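Local coordinates for protein telomerase reverse transcriptase (Candida tropicalis MYA-3404, PDB 6ZD1) that probably extends chromosome ends as a reverse transcriptase, copying the template of telomerase RNA into telomeric DNA repeats, at residues A[71-76]-A[192-197]; A[232-237]-A[442-447]. One frame throughout, in Å; residues are numbered along the deposited sequence.

In the fold
The two contacts follow one another along the chain, and their centres are about 20 Å apart. Contact 1 sets the loop 71-76 against strand 193-197 of the RNA-binding region; contact 2 joins two strands of a mixed sheet and lies wholly within the reverse transcriptase region. They do not touch, their nearest atoms being about 7 Å apart, but helix 198-216 meets both: Ile200 and Leu204 pack on the loop of contact 1, and Ile209 packs on Ile234 of contact 2. Phe243 is a second shared neighbour, touching Met72 on one hand and Leu236 on the other. The enzyme is in its apo form.

Contact 1: residues A[71-76]-A[192-197]; sequences TMIDYS and KLFYFT
Ile73 and Phe194 make the tightest apolar pairing: the CG2 methyl sits over the centre of one ring face, 3.4 Å from the Phe194 ring centroid and 8° off the normal, a CH-pi contact. A second joins Ser76 CB to one face of Phe196, 3.9 Å from that ring's centroid but shifted toward the rim. The methyl branch of isoleucine reaches the ring centre, while serine is small enough for CB to lie over Phe196 as its OG holds Ile73 O.

Polar atoms meet the edge and the backbone. Met72 O lies in the plane of the Phe196 ring, 3.2 Å from CE1, and Ser76 CA comes within 3.2 Å of Tyr195 O. Inside the loop, Ser76 OG donates to Ile73 O over 2.7 Å, nearly in line with the carbonyl; chi1 of 69° places OG between its own N and C. Ser76 N binds the same oxygen, so two donors hold the turn that presents Ile73.

Strand 193-197 pairs with strand 180-184 in a hairpin consistent with the telomerase T motif. Tyr195 bonds through its backbone to Thr77, just beyond the loop, while helix 198-216 covers Met72 (selenomethionine) and Tyr75 through Leu204.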
ATOM      1  N   THR A  71      20.984   5.574  12.056  1.00116.32           N
ATOM      2  CA  THR A  71      19.622   5.254  11.598  1.00114.16           C
ATOM      3  C   THR A  71      19.608   4.164  10.509  1.00114.70           C
ATOM      4  O   THR A  71      20.545   4.094   9.704  1.00105.16           O
ATOM      5  CB  THR A  71      18.901   6.516  11.155  1.00118.91           C
ATOM      6  OG1 THR A  71      19.762   7.242  10.274  1.00136.37           O
ATOM      7  CG2 THR A  71      18.713   7.380  12.349  1.00102.36           C
HETATM    8  N   MSE A  72      18.549   3.346  10.425  1.00127.43           N
HETATM    9  CA  MSE A  72      18.540   2.254   9.413  1.00111.93           C
HETATM   10  C   MSE A  72      18.637   2.658   7.909  1.00102.14           C
HETATM   11  O   MSE A  72      19.217   1.901   7.121  1.00 97.46           O
HETATM   12  CB  MSE A  72      17.303   1.345   9.613  1.00102.87           C
HETATM   13  CG  MSE A  72      17.066   0.877  11.066  1.00122.82           C
HETATM   14 SE   MSE A  72      18.726   0.275  11.845  1.00297.74          SE
HETATM   15  CE  MSE A  72      19.257  -0.863  10.365  1.00117.53           C
ATOM     16  N   ILE A  73      18.157   3.843   7.507  1.00100.67           N
ATOM     17  CA  ILE A  73      18.181   4.181   6.079  1.00100.74           C
ATOM     18  C   ILE A  73      19.525   4.689   5.583  1.00 96.13           C
ATOM     19  O   ILE A  73      19.757   4.705   4.370  1.00 90.53           O
ATOM     20  CB  ILE A  73      17.151   5.263   5.707  1.00101.39           C
ATOM     21  CG1 ILE A  73      16.362   5.705   6.940  1.00105.20           C
ATOM     22  CG2 ILE A  73      16.231   4.763   4.597  1.00 97.01           C
ATOM     23  CD1 ILE A  73      15.534   6.950   6.711  1.00 95.22           C
ATOM     24  N   ASP A  74      20.412   5.106   6.482  1.00 99.53           N
ATOM     25  CA  ASP A  74      21.722   5.610   6.078  1.00 92.62           C
ATOM     26  C   ASP A  74      22.593   4.519   5.450  1.00 86.24           C
ATOM     27  O   ASP A  74      23.537   4.824   4.709  1.00 93.65           O
ATOM     28  CB  ASP A  74      22.387   6.273   7.279  1.00106.43           C
ATOM     29  CG  ASP A  74      21.552   7.422   7.843  1.00104.30           C
ATOM     30  OD1 ASP A  74      20.819   8.072   7.059  1.00103.89           O
ATOM     31  OD2 ASP A  74      21.636   7.667   9.072  1.00107.96           O
ATOM     32  N   TYR A  75      22.320   3.250   5.752  1.00 86.96           N
ATOM     33  CA  TYR A  75      23.035   2.154   5.103  1.00 81.31           C
ATOM     34  C   TYR A  75      22.673   1.989   3.627  1.00 80.68           C
ATOM     35  O   TYR A  75      23.414   1.332   2.886  1.00 80.01           O
ATOM     36  CB  TYR A  75      22.717   0.837   5.809  1.00 90.85           C
ATOM     37  CG  TYR A  75      23.166   0.727   7.244  1.00 96.13           C
ATOM     38  CD1 TYR A  75      24.463   0.307   7.558  1.00100.19           C
ATOM     39  CD2 TYR A  75      22.295   1.004   8.281  1.00 92.80           C
ATOM     40  CE1 TYR A  75      24.891   0.210   8.865  1.00 96.89           C
ATOM     41  CE2 TYR A  75      22.698   0.881   9.582  1.00106.74           C
ATOM     42  CZ  TYR A  75      23.994   0.470   9.876  1.00115.17           C
ATOM     43  OH  TYR A  75      24.396   0.372  11.189  1.00116.74           O
ATOM     44  N   SER A  76      21.542   2.530   3.187  1.00 81.75           N
ATOM     45  CA  SER A  76      21.107   2.324   1.815  1.00 81.35           C
ATOM     46  C   SER A  76      22.064   3.000   0.844  1.00 81.23           C
ATOM     47  O   SER A  76      22.693   4.014   1.160  1.00 89.05           O
ATOM     48  CB  SER A  76      19.695   2.869   1.613  1.00 80.88           C
ATOM     49  OG  SER A  76      19.665   4.288   1.678  1.00 85.60           O
ATOM     50  N   LYS A 192       9.816   7.603  -1.341  1.00 99.74           N
ATOM     51  CA  LYS A 192      11.219   7.250  -1.193  1.00 94.63           C
ATOM     52  C   LYS A 192      11.376   5.738  -1.233  1.00 83.81           C
ATOM     53  O   LYS A 192      10.878   5.030  -0.353  1.00 75.30           O
ATOM     54  CB  LYS A 192      11.770   7.811   0.116  1.00 95.13           C
ATOM     55  CG  LYS A 192      12.475   9.154  -0.009  1.00 98.98           C
ATOM     56  CD  LYS A 192      11.503  10.284  -0.315  1.00 99.14           C
ATOM     57  CE  LYS A 192      12.226  11.622  -0.376  1.00107.60           C
ATOM     58  NZ  LYS A 192      11.317  12.737  -0.755  1.00 98.20           N
ATOM     59  N   LEU A 193      12.069   5.250  -2.251  1.00 83.38           N
ATOM     60  CA  LEU A 193      12.466   3.856  -2.333  1.00 82.79           C
ATOM     61  C   LEU A 193      13.942   3.763  -1.992  1.00 80.59           C
ATOM     62  O   LEU A 193      14.726   4.659  -2.322  1.00 76.99           O
ATOM     63  CB  LEU A 193      12.200   3.281  -3.723  1.00 74.99           C
ATOM     64  CG  LEU A 193      10.740   2.898  -3.953  1.00 79.61           C
ATOM     65  CD1 LEU A 193      10.485   2.661  -5.421  1.00 79.81           C
ATOM     66  CD2 LEU A 193      10.397   1.661  -3.150  1.00 77.09           C
ATOM     67  N   PHE A 194      14.316   2.690  -1.305  1.00 74.99           N
ATOM     68  CA  PHE A 194      15.654   2.589  -0.747  1.00 75.68           C
ATOM     69  C   PHE A 194      16.316   1.292  -1.170  1.00 76.03           C
ATOM     70  O   PHE A 194      15.727   0.213  -1.045  1.00 75.10           O
ATOM     71  CB  PHE A 194      15.596   2.722   0.769  1.00 77.99           C
ATOM     72  CG  PHE A 194      15.153   4.077   1.208  1.00 81.30           C
ATOM     73  CD1 PHE A 194      13.996   4.248   1.947  1.00 76.73           C
ATOM     74  CD2 PHE A 194      15.880   5.197   0.838  1.00 82.69           C
ATOM     75  CE1 PHE A 194      13.600   5.515   2.337  1.00 86.70           C
ATOM     76  CE2 PHE A 194      15.484   6.461   1.221  1.00 92.80           C
ATOM     77  CZ  PHE A 194      14.344   6.620   1.975  1.00 84.42           C
ATOM     78  N   TYR A 195      17.531   1.414  -1.695  1.00 76.82           N
ATOM     79  CA  TYR A 195      18.313   0.283  -2.172  1.00 75.75           C
ATOM     80  C   TYR A 195      19.333  -0.090  -1.101  1.00 77.91           C
ATOM     81  O   TYR A 195      20.271   0.669  -0.834  1.00 78.56           O
ATOM     82  CB  TYR A 195      18.995   0.626  -3.495  1.00 74.23           C
ATOM     83  CG  TYR A 195      18.038   0.874  -4.643  1.00 71.44           C
ATOM     84  CD1 TYR A 195      17.308   2.055  -4.732  1.00 69.59           C
ATOM     85  CD2 TYR A 195      17.880  -0.067  -5.649  1.00 64.54           C
ATOM     86  CE1 TYR A 195      16.437   2.278  -5.788  1.00 71.54           C
ATOM     87  CE2 TYR A 195      17.019   0.150  -6.704  1.00 59.23           C
ATOM     88  CZ  TYR A 195      16.299   1.319  -6.772  1.00 59.97           C
ATOM     89  OH  TYR A 195      15.440   1.524  -7.830  1.00 55.24           O
ATOM     90  N   PHE A 196      19.138  -1.252  -0.485  1.00 75.51           N
ATOM     91  CA  PHE A 196      20.109  -1.847   0.423  1.00 75.33           C
ATOM     92  C   PHE A 196      20.791  -3.000  -0.297  1.00 71.80           C
ATOM     93  O   PHE A 196      20.111  -3.871  -0.850  1.00 69.17           O
ATOM     94  CB  PHE A 196      19.444  -2.353   1.706  1.00 74.69           C
ATOM     95  CG  PHE A 196      18.798  -1.276   2.525  1.00 79.19           C
ATOM     96  CD1 PHE A 196      19.501  -0.644   3.538  1.00 80.03           C
ATOM     97  CD2 PHE A 196      17.483  -0.900   2.292  1.00 78.61           C
ATOM     98  CE1 PHE A 196      18.913   0.345   4.300  1.00 80.84           C
ATOM     99  CE2 PHE A 196      16.889   0.090   3.050  1.00 81.21           C
ATOM    100  CZ  PHE A 196      17.605   0.711   4.058  1.00 81.55           C
ATOM    101  N   THR A 197      22.122  -2.997  -0.307  1.00 71.10           N
ATOM    102  CA  THR A 197      22.850  -4.135  -0.852  1.00 68.22           C
ATOM    103  C   THR A 197      22.520  -5.387  -0.051  1.00 66.88           C
ATOM    104  O   THR A 197      22.301  -5.328   1.162  1.00 73.86           O
ATOM    105  CB  THR A 197      24.358  -3.882  -0.834  1.00 68.80           C
ATOM    106  OG1 THR A 197      24.823  -3.838   0.518  1.00 69.70           O
ATOM    107  CG2 THR A 197      24.692  -2.567  -1.524  1.00 71.19           C
TER

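Contact 2: residues A[232-237]-A[442-447]; sequences GKIKLI and ATCLVK
Gly232 and Leu445 meet through the flat peptide group that carries Gly232 O. Lys233 and Leu445 stand on one face of the sheet, Cys444 on the opposite one. Gly232 O is the hub: Leu445 N donates to it over 2.8 Å at 149°, Cys444 CA approaches it at 3.1 Å in a CA-H...O contact, and Leu445 CD1 lies 3.3 Å from it. A weak, bent bond of 2.9 Å runs from Gly232 N to Thr443 O. Having no side chain, glycine meets the other strand through its backbone alone, its N facing Thr443 and its O facing Leu445.

Strands 231-237 and 443-446 are parallel neighbours in the mixed sheet, with 244-249 antiparallel beyond the first and 454-458 beyond the second. The hairpin 231-249 fits motifs 1 and 2 of the reverse transcriptase fingers. The short segments diverge at 60°, so regular pairing ends after Lys233 with Leu445 and side chains take over.

Ile234 carries the contact past the last bridge. Its CG1 is anti to the carbonyl carbon and its chain runs on extended (chi2 -178°), which carries CD1 to 3.5 Å from Cys444 SG and 3.6 Å from Val446 CG1. The Ile234 and Val446 side chains run alongside each other in one direction, while Ile234 CG1 rests 3.6 Å from Leu445 O. Long, branched isoleucine can reach two apolar partners at once. Phe456 backs Cys444 and Val446, and Ile209 of helix 198-216 packs on Ile234. Thr443 OG1 accepts from Asn231 ND2, next to Gly232 in the chain.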
ATOM      1  N   GLY A 232       3.624 -17.483   8.096  1.00 67.84           N
ATOM      2  CA  GLY A 232       4.009 -16.274   7.395  1.00 66.09           C
ATOM      3  C   GLY A 232       5.509 -16.094   7.438  1.00 65.16           C
ATOM      4  O   GLY A 232       6.199 -16.665   8.288  1.00 67.31           O
ATOM      5  N   LYS A 233       6.012 -15.301   6.498  1.00 72.07           N
ATOM      6  CA  LYS A 233       7.422 -14.947   6.450  1.00 76.07           C
ATOM      7  C   LYS A 233       7.584 -13.483   6.832  1.00 78.00           C
ATOM      8  O   LYS A 233       6.781 -12.631   6.432  1.00 64.24           O
ATOM      9  CB  LYS A 233       8.022 -15.208   5.063  1.00 81.84           C
ATOM     10  CG  LYS A 233       9.547 -15.165   5.042  1.00 85.11           C
ATOM     11  CD  LYS A 233      10.126 -16.058   3.950  1.00 89.14           C
ATOM     12  CE  LYS A 233       9.713 -15.593   2.562  1.00 97.45           C
ATOM     13  NZ  LYS A 233      10.292 -16.454   1.492  1.00103.28           N
ATOM     14  N   ILE A 234       8.613 -13.201   7.619  1.00 72.49           N
ATOM     15  CA  ILE A 234       8.820 -11.868   8.169  1.00 66.40           C
ATOM     16  C   ILE A 234       9.355 -10.935   7.091  1.00 75.70           C
ATOM     17  O   ILE A 234      10.355 -11.234   6.426  1.00 75.52           O
ATOM     18  CB  ILE A 234       9.771 -11.921   9.371  1.00 66.79           C
ATOM     19  CG1 ILE A 234       9.180 -12.796  10.470  1.00 71.27           C
ATOM     20  CG2 ILE A 234      10.039 -10.523   9.896  1.00 84.22           C
ATOM     21  CD1 ILE A 234      10.037 -12.848  11.701  1.00 88.30           C
ATOM     22  N   LYS A 235       8.694  -9.792   6.930  1.00 71.51           N
ATOM     23  CA  LYS A 235       9.140  -8.708   6.066  1.00 66.56           C
ATOM     24  C   LYS A 235       9.426  -7.485   6.928  1.00 72.06           C
ATOM     25  O   LYS A 235       8.663  -7.173   7.847  1.00 75.37           O
ATOM     26  CB  LYS A 235       8.086  -8.378   5.001  1.00 64.72           C
ATOM     27  CG  LYS A 235       8.650  -7.749   3.741  1.00 68.18           C
ATOM     28  CD  LYS A 235       7.593  -7.642   2.652  1.00 74.75           C
ATOM     29  CE  LYS A 235       6.894  -6.291   2.683  1.00 88.74           C
ATOM     30  NZ  LYS A 235       7.810  -5.185   2.271  1.00 89.27           N
ATOM     31  N   LEU A 236      10.536  -6.807   6.648  1.00 71.71           N
ATOM     32  CA  LEU A 236      10.976  -5.661   7.433  1.00 77.09           C
ATOM     33  C   LEU A 236      10.872  -4.380   6.614  1.00 79.59           C
ATOM     34  O   LEU A 236      11.077  -4.389   5.396  1.00 79.25           O
ATOM     35  CB  LEU A 236      12.408  -5.851   7.931  1.00 75.06           C
ATOM     36  CG  LEU A 236      12.588  -6.993   8.932  1.00 73.78           C
ATOM     37  CD1 LEU A 236      14.038  -7.105   9.375  1.00 73.46           C
ATOM     38  CD2 LEU A 236      11.671  -6.808  10.130  1.00 79.80           C
ATOM     39  N   ILE A 237      10.519  -3.289   7.292  1.00 83.59           N
ATOM     40  CA  ILE A 237      10.321  -1.970   6.687  1.00 83.91           C
ATOM     41  C   ILE A 237      11.061  -0.935   7.527  1.00 83.72           C
ATOM     42  O   ILE A 237      10.901  -0.916   8.752  1.00 85.18           O
ATOM     43  CB  ILE A 237       8.828  -1.623   6.575  1.00 82.72           C
ATOM     44  CG1 ILE A 237       8.122  -2.646   5.693  1.00 82.05           C
ATOM     45  CG2 ILE A 237       8.633  -0.226   6.008  1.00 80.30           C
ATOM     46  CD1 ILE A 237       6.628  -2.563   5.767  1.00 84.47           C
ATOM     47  N   ALA A 442      -1.117 -18.165  14.653  1.00 79.30           N
ATOM     48  CA  ALA A 442      -0.267 -17.430  13.726  1.00 68.93           C
ATOM     49  C   ALA A 442       1.197 -17.684  14.065  1.00 61.58           C
ATOM     50  O   ALA A 442       1.624 -17.470  15.204  1.00 76.29           O
ATOM     51  CB  ALA A 442      -0.584 -15.938  13.773  1.00 61.06           C
ATOM     52  N   THR A 443       1.956 -18.169  13.086  1.00 63.21           N
ATOM     53  CA  THR A 443       3.381 -18.416  13.236  1.00 71.00           C
ATOM     54  C   THR A 443       4.134 -17.724  12.108  1.00 65.42           C
ATOM     55  O   THR A 443       3.577 -17.440  11.044  1.00 73.64           O
ATOM     56  CB  THR A 443       3.711 -19.919  13.235  1.00 77.75           C
ATOM     57  OG1 THR A 443       3.270 -20.511  12.006  1.00 86.22           O
ATOM     58  CG2 THR A 443       3.033 -20.618  14.403  1.00 63.95           C
ATOM     59  N   CYS A 444       5.416 -17.457  12.352  1.00 67.06           N
ATOM     60  CA  CYS A 444       6.278 -16.824  11.365  1.00 65.21           C
ATOM     61  C   CYS A 444       7.573 -17.611  11.226  1.00 70.13           C
ATOM     62  O   CYS A 444       8.010 -18.300  12.153  1.00 65.25           O
ATOM     63  CB  CYS A 444       6.595 -15.361  11.719  1.00 72.52           C
ATOM     64  SG  CYS A 444       7.777 -15.131  13.057  1.00 83.53           S
ATOM     65  N   LEU A 445       8.163 -17.521  10.040  1.00 68.36           N
ATOM     66  CA  LEU A 445       9.441 -18.148   9.737  1.00 69.59           C
ATOM     67  C   LEU A 445      10.540 -17.097   9.808  1.00 68.99           C
ATOM     68  O   LEU A 445      10.368 -15.979   9.310  1.00 74.81           O
ATOM     69  CB  LEU A 445       9.421 -18.797   8.353  1.00 70.88           C
ATOM     70  CG  LEU A 445       8.644 -20.105   8.189  1.00 72.60           C
ATOM     71  CD1 LEU A 445       7.138 -19.876   8.137  1.00 72.48           C
ATOM     72  CD2 LEU A 445       9.121 -20.839   6.951  1.00 80.77           C
ATOM     73  N   VAL A 446      11.652 -17.446  10.441  1.00 68.40           N
ATOM     74  CA  VAL A 446      12.801 -16.556  10.546  1.00 87.68           C
ATOM     75  C   VAL A 446      14.001 -17.248   9.914  1.00100.40           C
ATOM     76  O   VAL A 446      14.177 -18.465  10.056  1.00103.11           O
ATOM     77  CB  VAL A 446      13.091 -16.144  12.009  1.00 93.05           C
ATOM     78  CG1 VAL A 446      11.796 -15.791  12.730  1.00 82.31           C
ATOM     79  CG2 VAL A 446      13.844 -17.233  12.761  1.00 91.59           C
ATOM     80  N   LYS A 447      14.795 -16.479   9.171  1.00100.46           N
ATOM     81  CA  LYS A 447      16.047 -17.005   8.649  1.00101.90           C
ATOM     82  C   LYS A 447      16.980 -17.316   9.811  1.00104.34           C
ATOM     83  O   LYS A 447      17.113 -16.526  10.749  1.00106.50           O
ATOM     84  CB  LYS A 447      16.683 -15.999   7.691  1.00109.46           C
ATOM     85  CG  LYS A 447      17.163 -16.594   6.377  1.00110.03           C
ATOM     86  CD  LYS A 447      17.357 -15.508   5.331  1.00115.68           C
ATOM     87  CE  LYS A 447      17.913 -16.068   4.031  1.00107.46           C
ATOM     88  NZ  LYS A 447      18.110 -15.002   3.008  1.00110.10           N
TER